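PDB 5KEU: taurine dioxygenase from Burkholderia xenovorans, which probably acts as an iron- and 2-oxoglutarate-dependent dioxygenase of the TauD/TfdA family, here with a magnesium ion bound. Local coordinates for residues I29-H34 and L55-V60; W122-T127 and W266-T271; Q151-A156 and A270-A275. One frame throughout, in Å; residues are numbered along the deposited sequence. Where two conformers were deposited one is given.

Contact 1 (I29-H34 and L55-V60); sequences IGAELH and LRWRVV
Ile29 and Trp57 bury the most surface here, followed closely by Ala31, and all three gather round the point where helix 44-57 gives way to strand 59-62. Ile29 turns its CG1 branch anti to the backbone N (chi1 179°), which lays CG1 3.5 Å from Trp57 O and 3.9 Å from Val59 CG1; the Ile29 and Arg58 side chains cross at about a right angle, with Ile29 CD1 4.0 Å from Arg58 CB. The carbonyl of Trp57 is also engaged by the backbone, Gly30 N donating to Trp57 O at 2.8 Å. One residue on, Ala31 N donates to Val59 O over 3.1 Å, so the two carbonyls bracketing the helix end hold successive amides of 29-34. The indole of Trp57 stands beside this ladder. Ala31 CB makes an off-centre CH-pi contact with its five-membered ring, 4.1 Å from the centroid, while Ile29 N lies at the ring edge. Gly30 has a positive phi of 98° and passes close to the neighbouring strand, its CA 3.3 Å from Val59 O. Farther along, Leu33 CD1 packs on Val60 CB at 4.0 Å. The guanidinium of Arg58 turns to Glu215 in a salt bridge. Strands 31-34 and 59-62, parallel neighbours joined through helix 44-57, make a beta-alpha-beta unit at one side of the larger sheet of this cupin-clan fold.

Contact 2 (W122-T127 and W266-T271); sequences WHTDVT and WDNRAT. With MG (magnesium ion), chain C.
Thr124 and Asn268 face each other at the closest backbone approach, 6.1 Å between their CA atoms, where two turns meet instead of paired strands. Residues 124-127 form a type II beta turn just after the weakly bonded strand 122-123, and residues 267-270 a type I turn that leads out of strand 263-267. The 122-127 segment carries the His-X-Asp part of the facial triad known from 2-oxoglutarate-dependent dioxygenases, with Asp125 in the turn and His123 just before it, both binding the magnesium ion. His273 completes the triad, and the backbone O of the C-terminal Asn323 is a further ligand.

In one of the two conformers modelled for Asn268, OD1 accepts from Asp125 N at 3.0 Å on a lone pair, and ND2 donates to Asp125 O, also at 3.0 Å, with the acceptor almost exactly in the amide plane. With CG anti to its backbone N (chi1 -152°), Asn268 extends toward the other turn; ND2 has a further partner in Pro133 O. In that conformer these bonds would hold the main chain of a metal ligand and so help to position its carboxylate. Thr124 adds a third link, its OG1 donating to Thr271 O at 2.8 Å while the CG2 branch packs against Asn268 O and OD1. Within its own turn, Asp267 OD1 takes both Arg269 N, closing an Asx turn, and Arg269 NE, from opposite faces of the carboxylate, and Thr271 OG1 donates to Asp267 O.

Asp125 OD1 binds magnesium at 2.2 Å, while OD2 is turned from the metal and lies at the edge of the Trp266 ring, 3.6 Å from CZ2, with the carboxylate and ring planes 59° apart.

Contact 3 (Q151-A156 and A270-A275); sequences QWTNLA and ATAHLA. With MG (magnesium ion), chain C; FMT (formic acid), chain M.
Trp152 and His273 form the tightly packed heart of this antiparallel pairing, a non-hydrogen-bonded pair whose side chains share one face of the sheet. His273 CB sits over the indole, 3.7 Å from the centroid of the five-membered ring, in a CH-pi contact. The imidazole then swings toward the metal, because chi1 of 57° puts CG between the backbone N and the carbonyl carbon, and NE2 binds magnesium at 2.1 Å. Backbone bonds flank this pair: Thr153 N donates to Ala272 O at 2.8 Å, with a weak return bond from Ala272 N, and on the other side Gln151 and Leu274 are joined through both their N and O atoms. Toward the helix start, Leu155 N donates to Ala270 O at 2.9 Å, while Leu155 CD1 lies 3.5 Å from the carbonyl carbon of Thr271 and also touches Ala272 CB.

The side chains of Gln151 and Leu274, both partly exposed, are more loosely packed, nearest at Gln151 NE2 and Leu274 CD2, 4.0 Å apart. The extended Gln151 side chain sends NE2 to a formic acid, O1 at 3.0 Å, probably from the crystallisation liquor, and Pro250 of the second subunit packs on both residues.

Strand 150-154 runs between 271-274 and 253-256 in the smaller sheet, with 122-123 beyond 271-274. At its end Asn154 is the N-cap of helix 155-161, its OD1 accepting from Leu157 N.

Contacts 2 and 3 share Ala270 and Thr271 and both supply ligands to one magnesium ion, whereas contact 1 lies farther out, though largely buried, on the larger sheet. Contact 1 reaches contact 2 through neighbouring strands 59-62 and 263-267, where Arg58 O and Asp267 N are 2.9 Å apart, and touches contact 3 where Arg58 CB packs on Thr271 CG2. The chemistry follows position: parallel strand pairing and apolar packing in contact 1, side-chain amide and hydroxyl bonds to backbone atoms in contact 2, and an antiparallel ladder with one weak bond in contact 3. Contact 2 is wholly buried; contact 3 runs from the metal centre to the subunit interface.

Contact 1 (I29-H34 and L55-V60)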
# COMPACT_ATOMS: atom_id res chain seq x y z
N ILE B 29 -10.04 -0.23 7.69
CA ILE B 29 -9.05 0.46 8.51
C ILE B 29 -8.86 1.89 8.01
O ILE B 29 -8.79 2.14 6.81
CB ILE B 29 -7.70 -0.32 8.55
CG1 ILE B 29 -6.69 0.46 9.39
CG2 ILE B 29 -7.15 -0.59 7.12
CD1 ILE B 29 -5.42 -0.36 9.80
N GLY B 30 -8.77 2.81 8.97
CA GLY B 30 -8.41 4.18 8.69
C GLY B 30 -9.62 5.09 8.61
O GLY B 30 -10.60 4.75 7.92
N ALA B 31 -9.57 6.24 9.27
CA ALA B 31 -10.63 7.22 9.13
C ALA B 31 -10.08 8.62 9.39
O ALA B 31 -9.28 8.83 10.31
CB ALA B 31 -11.82 6.93 10.07
N GLU B 32 -10.51 9.56 8.57
CA GLU B 32 -10.15 10.95 8.74
C GLU B 32 -11.23 11.63 9.57
O GLU B 32 -12.42 11.46 9.30
CB GLU B 32 -10.00 11.62 7.37
CG GLU B 32 -9.26 12.93 7.39
CD GLU B 32 -8.92 13.40 5.99
OE1 GLU B 32 -9.78 14.05 5.37
OE2 GLU B 32 -7.80 13.08 5.50
N LEU B 33 -10.82 12.36 10.61
CA LEU B 33 -11.76 13.06 11.48
C LEU B 33 -11.72 14.56 11.21
O LEU B 33 -10.65 15.14 10.96
CB LEU B 33 -11.47 12.80 12.97
CG LEU B 33 -11.30 11.35 13.42
CD1 LEU B 33 -11.23 11.24 14.94
CD2 LEU B 33 -12.37 10.43 12.87
N HIS B 34 -12.89 15.20 11.25
CA HIS B 34 -12.98 16.63 11.05
C HIS B 34 -13.96 17.19 12.07
O HIS B 34 -14.82 16.47 12.58
CB HIS B 34 -13.42 17.00 9.62
CG HIS B 34 -12.41 16.63 8.57
ND1 HIS B 34 -11.34 17.45 8.24
CD2 HIS B 34 -12.30 15.55 7.76
CE1 HIS B 34 -10.62 16.88 7.29
NE2 HIS B 34 -11.19 15.72 6.98
N LEU B 55 -11.06 2.85 18.18
CA LEU B 55 -11.33 1.43 18.34
C LEU B 55 -11.97 0.84 17.09
O LEU B 55 -11.71 -0.33 16.74
CB LEU B 55 -12.24 1.18 19.55
CG LEU B 55 -11.70 1.57 20.92
CD1 LEU B 55 -12.72 1.26 22.00
CD2 LEU B 55 -10.38 0.86 21.21
N ARG B 56 -12.82 1.61 16.41
CA ARG B 56 -13.53 1.07 15.26
C ARG B 56 -12.67 1.04 14.01
O ARG B 56 -12.77 0.11 13.20
CB ARG B 56 -14.80 1.89 15.01
CG ARG B 56 -15.33 1.80 13.60
CD ARG B 56 -16.72 1.27 13.52
NE ARG B 56 -17.66 2.07 14.29
CZ ARG B 56 -18.98 1.89 14.26
NH1 ARG B 56 -19.77 2.66 15.00
NH2 ARG B 56 -19.50 0.95 13.48
N TRP B 57 -11.82 2.05 13.81
CA TRP B 57 -11.09 2.19 12.56
C TRP B 57 -9.58 2.00 12.71
O TRP B 57 -8.87 2.05 11.69
CB TRP B 57 -11.42 3.55 11.91
CG TRP B 57 -12.86 3.57 11.40
CD1 TRP B 57 -13.92 4.25 11.92
CD2 TRP B 57 -13.37 2.81 10.29
NE1 TRP B 57 -15.07 3.97 11.19
CE2 TRP B 57 -14.75 3.10 10.19
CE3 TRP B 57 -12.80 1.94 9.36
CZ2 TRP B 57 -15.56 2.53 9.20
CZ3 TRP B 57 -13.60 1.38 8.37
CH2 TRP B 57 -14.98 1.67 8.31
N ARG B 58 -9.09 1.79 13.93
CA ARG B 58 -7.72 1.36 14.23
C ARG B 58 -6.69 2.48 14.12
O ARG B 58 -5.75 2.53 14.92
CB ARG B 58 -7.26 0.21 13.32
CG ARG B 58 -8.27 -0.93 13.14
CD ARG B 58 -8.81 -1.47 14.44
NE ARG B 58 -9.79 -2.51 14.15
CZ ARG B 58 -10.31 -3.32 15.07
NH1 ARG B 58 -9.92 -3.23 16.33
NH2 ARG B 58 -11.20 -4.24 14.71
N VAL B 59 -6.81 3.35 13.13
CA VAL B 59 -5.97 4.54 13.05
C VAL B 59 -6.85 5.68 12.57
O VAL B 59 -7.64 5.50 11.64
CB VAL B 59 -4.74 4.35 12.13
CG1 VAL B 59 -5.14 3.84 10.71
CG2 VAL B 59 -3.94 5.64 12.03
N VAL B 60 -6.75 6.84 13.22
CA VAL B 60 -7.52 8.00 12.80
C VAL B 60 -6.57 9.13 12.46
O VAL B 60 -5.47 9.23 13.01
CB VAL B 60 -8.56 8.45 13.87
CG1 VAL B 60 -9.60 7.34 14.10
CG2 VAL B 60 -7.89 8.85 15.19

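Contact 2 (W122-T127 and W266-T271)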
# COMPACT_ATOMS: atom_id res chain seq x y z
N TRP B 122 7.37 -3.88 8.37
CA TRP B 122 6.09 -3.86 9.07
C TRP B 122 6.30 -4.22 10.53
O TRP B 122 6.98 -5.20 10.84
CB TRP B 122 5.12 -4.85 8.44
CG TRP B 122 4.53 -4.37 7.16
CD1 TRP B 122 4.99 -4.61 5.88
CD2 TRP B 122 3.36 -3.56 7.03
NE1 TRP B 122 4.15 -4.00 4.97
CE2 TRP B 122 3.15 -3.34 5.64
CE3 TRP B 122 2.47 -2.98 7.94
CZ2 TRP B 122 2.08 -2.60 5.16
CZ3 TRP B 122 1.39 -2.23 7.46
CH2 TRP B 122 1.22 -2.05 6.08
N HIS B 123 5.69 -3.45 11.44
CA HIS B 123 5.94 -3.71 12.85
C HIS B 123 4.86 -3.08 13.72
O HIS B 123 4.18 -2.13 13.32
CB HIS B 123 7.30 -3.17 13.31
CG HIS B 123 7.38 -1.68 13.21
ND1 HIS B 123 7.46 -1.02 12.01
CD2 HIS B 123 7.36 -0.72 14.17
CE1 HIS B 123 7.49 0.29 12.22
NE2 HIS B 123 7.45 0.49 13.53
N THR B 124 4.75 -3.61 14.93
CA THR B 124 3.98 -3.01 16.01
C THR B 124 5.00 -2.45 16.98
O THR B 124 6.00 -3.11 17.28
CB THR B 124 3.08 -4.06 16.66
OG1 THR B 124 2.19 -4.60 15.65
CG2 THR B 124 2.23 -3.44 17.73
N ASP B 125 4.80 -1.22 17.44
CA ASP B 125 5.88 -0.54 18.17
C ASP B 125 6.22 -1.22 19.49
O ASP B 125 5.34 -1.51 20.30
CB ASP B 125 5.50 0.90 18.42
CG ASP B 125 5.64 1.75 17.17
OD1 ASP B 125 6.46 1.40 16.28
OD2 ASP B 125 4.92 2.77 17.11
N VAL B 126 7.52 -1.40 19.73
CA VAL B 126 8.08 -1.83 21.01
C VAL B 126 7.52 -3.15 21.50
O VAL B 126 7.40 -3.36 22.71
CB VAL B 126 7.90 -0.77 22.11
CG1 VAL B 126 9.03 -0.89 23.14
CG2 VAL B 126 7.86 0.64 21.55
N THR B 127 7.17 -4.07 20.59
CA THR B 127 6.68 -5.34 21.09
C THR B 127 7.79 -6.21 21.68
O THR B 127 7.48 -7.25 22.26
CB THR B 127 5.92 -6.13 20.02
OG1 THR B 127 6.75 -6.41 18.89
CG2 THR B 127 4.68 -5.37 19.59
N TRP B 266 -2.91 6.04 16.24
CA TRP B 266 -3.24 4.65 15.96
C TRP B 266 -3.20 3.78 17.21
O TRP B 266 -2.49 4.07 18.18
CB TRP B 266 -2.32 4.03 14.90
CG TRP B 266 -0.85 3.87 15.24
CD1 TRP B 266 -0.25 2.76 15.75
CD2 TRP B 266 0.20 4.81 14.99
NE1 TRP B 266 1.11 2.96 15.86
CE2 TRP B 266 1.41 4.21 15.39
CE3 TRP B 266 0.23 6.12 14.50
CZ2 TRP B 266 2.64 4.87 15.31
CZ3 TRP B 266 1.45 6.76 14.41
CH2 TRP B 266 2.64 6.14 14.81
N ASP B 267 -3.98 2.69 17.14
CA ASP B 267 -4.11 1.70 18.22
C ASP B 267 -3.09 0.60 17.94
O ASP B 267 -3.28 -0.23 17.04
CB ASP B 267 -5.54 1.17 18.26
CG ASP B 267 -5.80 0.23 19.44
OD1 ASP B 267 -4.81 -0.18 20.10
OD2 ASP B 267 -6.97 -0.11 19.69
N ASN B 268 -1.98 0.64 18.69
CA ASN B 268 -0.89 -0.33 18.63
C ASN B 268 -1.34 -1.73 19.07
O ASN B 268 -0.60 -2.69 18.85
CB ASN B 268 0.24 0.19 19.54
CG ASN B 268 1.65 -0.27 19.12
OD1 ASN B 268 2.02 -0.19 17.94
ND2 ASN B 268 2.46 -0.70 20.13
N ARG B 269 -2.49 -1.85 19.72
CA ARG B 269 -2.94 -3.17 20.13
C ARG B 269 -3.61 -3.94 19.00
O ARG B 269 -3.87 -5.13 19.15
CB ARG B 269 -3.91 -3.03 21.31
CG ARG B 269 -3.33 -2.23 22.47
CD ARG B 269 -4.43 -1.80 23.46
NE ARG B 269 -5.36 -0.88 22.82
CZ ARG B 269 -6.33 -0.23 23.45
NH1 ARG B 269 -6.50 -0.36 24.77
NH2 ARG B 269 -7.15 0.56 22.76
N ALA B 270 -3.88 -3.28 17.86
CA ALA B 270 -4.65 -3.89 16.80
C ALA B 270 -4.03 -3.67 15.42
O ALA B 270 -4.65 -4.04 14.42
CB ALA B 270 -6.09 -3.34 16.79
N THR B 271 -2.83 -3.10 15.34
CA THR B 271 -2.24 -2.73 14.06
C THR B 271 -0.76 -3.04 14.05
O THR B 271 -0.12 -3.20 15.09
CB THR B 271 -2.39 -1.23 13.74
OG1 THR B 271 -1.73 -0.46 14.76
CG2 THR B 271 -3.86 -0.83 13.64
MG MG C . 6.93 2.15 14.31
O HOH W 1 6.66 3.87 15.26
O HOH W 2 7.55 3.24 12.64

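Contact 3 (Q151-A156 and A270-A275)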
# COMPACT_ATOMS: atom_id res chain seq x y z
N GLN B 151 1.92 3.42 6.07
CA GLN B 151 0.83 2.45 5.92
C GLN B 151 0.57 1.74 7.25
O GLN B 151 1.48 1.54 8.05
CB GLN B 151 1.14 1.40 4.87
CG GLN B 151 1.49 2.00 3.50
CD GLN B 151 1.38 0.99 2.38
OE1 GLN B 151 0.38 0.29 2.27
NE2 GLN B 151 2.40 0.94 1.52
N TRP B 152 -0.68 1.32 7.44
CA TRP B 152 -1.09 0.54 8.61
C TRP B 152 -1.83 -0.70 8.13
O TRP B 152 -2.51 -0.66 7.10
CB TRP B 152 -2.04 1.32 9.56
CG TRP B 152 -1.35 2.39 10.36
CD1 TRP B 152 -0.96 2.32 11.67
CD2 TRP B 152 -0.96 3.70 9.90
NE1 TRP B 152 -0.35 3.49 12.06
CE2 TRP B 152 -0.34 4.36 10.99
CE3 TRP B 152 -1.08 4.37 8.69
CZ2 TRP B 152 0.16 5.66 10.90
CZ3 TRP B 152 -0.58 5.68 8.60
CH2 TRP B 152 0.02 6.31 9.70
N THR B 153 -1.75 -1.78 8.90
CA THR B 153 -2.56 -2.95 8.60
C THR B 153 -3.38 -3.33 9.83
O THR B 153 -2.97 -3.10 10.98
CB THR B 153 -1.70 -4.11 8.11
OG1 THR B 153 -2.55 -5.18 7.68
CG2 THR B 153 -0.74 -4.61 9.23
N ASN B 154 -4.54 -3.92 9.57
CA ASN B 154 -5.52 -4.26 10.60
C ASN B 154 -5.29 -5.71 11.02
O ASN B 154 -5.65 -6.65 10.31
CB ASN B 154 -6.94 -4.06 10.05
CG ASN B 154 -8.01 -4.34 11.08
OD1 ASN B 154 -7.79 -5.05 12.05
ND2 ASN B 154 -9.20 -3.80 10.85
N LEU B 155 -4.70 -5.89 12.20
CA LEU B 155 -4.35 -7.22 12.68
C LEU B 155 -5.52 -7.93 13.38
O LEU B 155 -5.46 -9.15 13.56
CB LEU B 155 -3.15 -7.13 13.64
CG LEU B 155 -1.86 -6.60 13.00
CD1 LEU B 155 -0.67 -6.51 13.98
CD2 LEU B 155 -1.46 -7.51 11.84
N ALA B 156 -6.56 -7.21 13.76
CA ALA B 156 -7.79 -7.88 14.18
C ALA B 156 -8.45 -8.56 12.99
O ALA B 156 -8.81 -9.74 13.05
CB ALA B 156 -8.75 -6.89 14.84
N ALA B 270 -3.88 -3.28 17.86
CA ALA B 270 -4.65 -3.89 16.80
C ALA B 270 -4.03 -3.67 15.42
O ALA B 270 -4.65 -4.04 14.42
CB ALA B 270 -6.09 -3.34 16.79
N THR B 271 -2.83 -3.10 15.34
CA THR B 271 -2.24 -2.73 14.06
C THR B 271 -0.76 -3.04 14.05
O THR B 271 -0.12 -3.20 15.09
CB THR B 271 -2.39 -1.23 13.74
OG1 THR B 271 -1.73 -0.46 14.76
CG2 THR B 271 -3.86 -0.83 13.64
N ALA B 272 -0.23 -3.12 12.84
CA ALA B 272 1.18 -2.90 12.56
C ALA B 272 1.26 -1.78 11.53
O ALA B 272 0.27 -1.48 10.85
CB ALA B 272 1.88 -4.16 12.03
N HIS B 273 2.43 -1.15 11.41
CA HIS B 273 2.58 -0.08 10.44
C HIS B 273 3.93 -0.18 9.74
O HIS B 273 4.82 -0.94 10.14
CB HIS B 273 2.40 1.31 11.08
CG HIS B 273 3.34 1.56 12.22
ND1 HIS B 273 3.08 1.12 13.50
CD2 HIS B 273 4.54 2.18 12.27
CE1 HIS B 273 4.09 1.45 14.29
NE2 HIS B 273 4.99 2.09 13.57
N LEU B 274 4.06 0.60 8.67
CA LEU B 274 5.19 0.53 7.75
C LEU B 274 5.67 1.96 7.54
O LEU B 274 4.94 2.77 6.94
CB LEU B 274 4.77 -0.11 6.42
CG LEU B 274 5.87 -0.15 5.35
CD1 LEU B 274 7.00 -1.13 5.70
CD2 LEU B 274 5.29 -0.46 3.95
N ALA B 275 6.88 2.28 8.01
CA ALA B 275 7.46 3.59 7.77
C ALA B 275 7.95 3.69 6.32
O ALA B 275 8.26 2.67 5.70
CB ALA B 275 8.63 3.85 8.72
MG MG C . 6.93 2.15 14.31
C FMT M . 5.00 3.52 0.81
O1 FMT M . 4.94 2.56 1.60
O2 FMT M . 6.03 4.14 0.52
O HOH W 1 6.66 3.87 15.26
O HOH W 2 7.55 3.24 12.64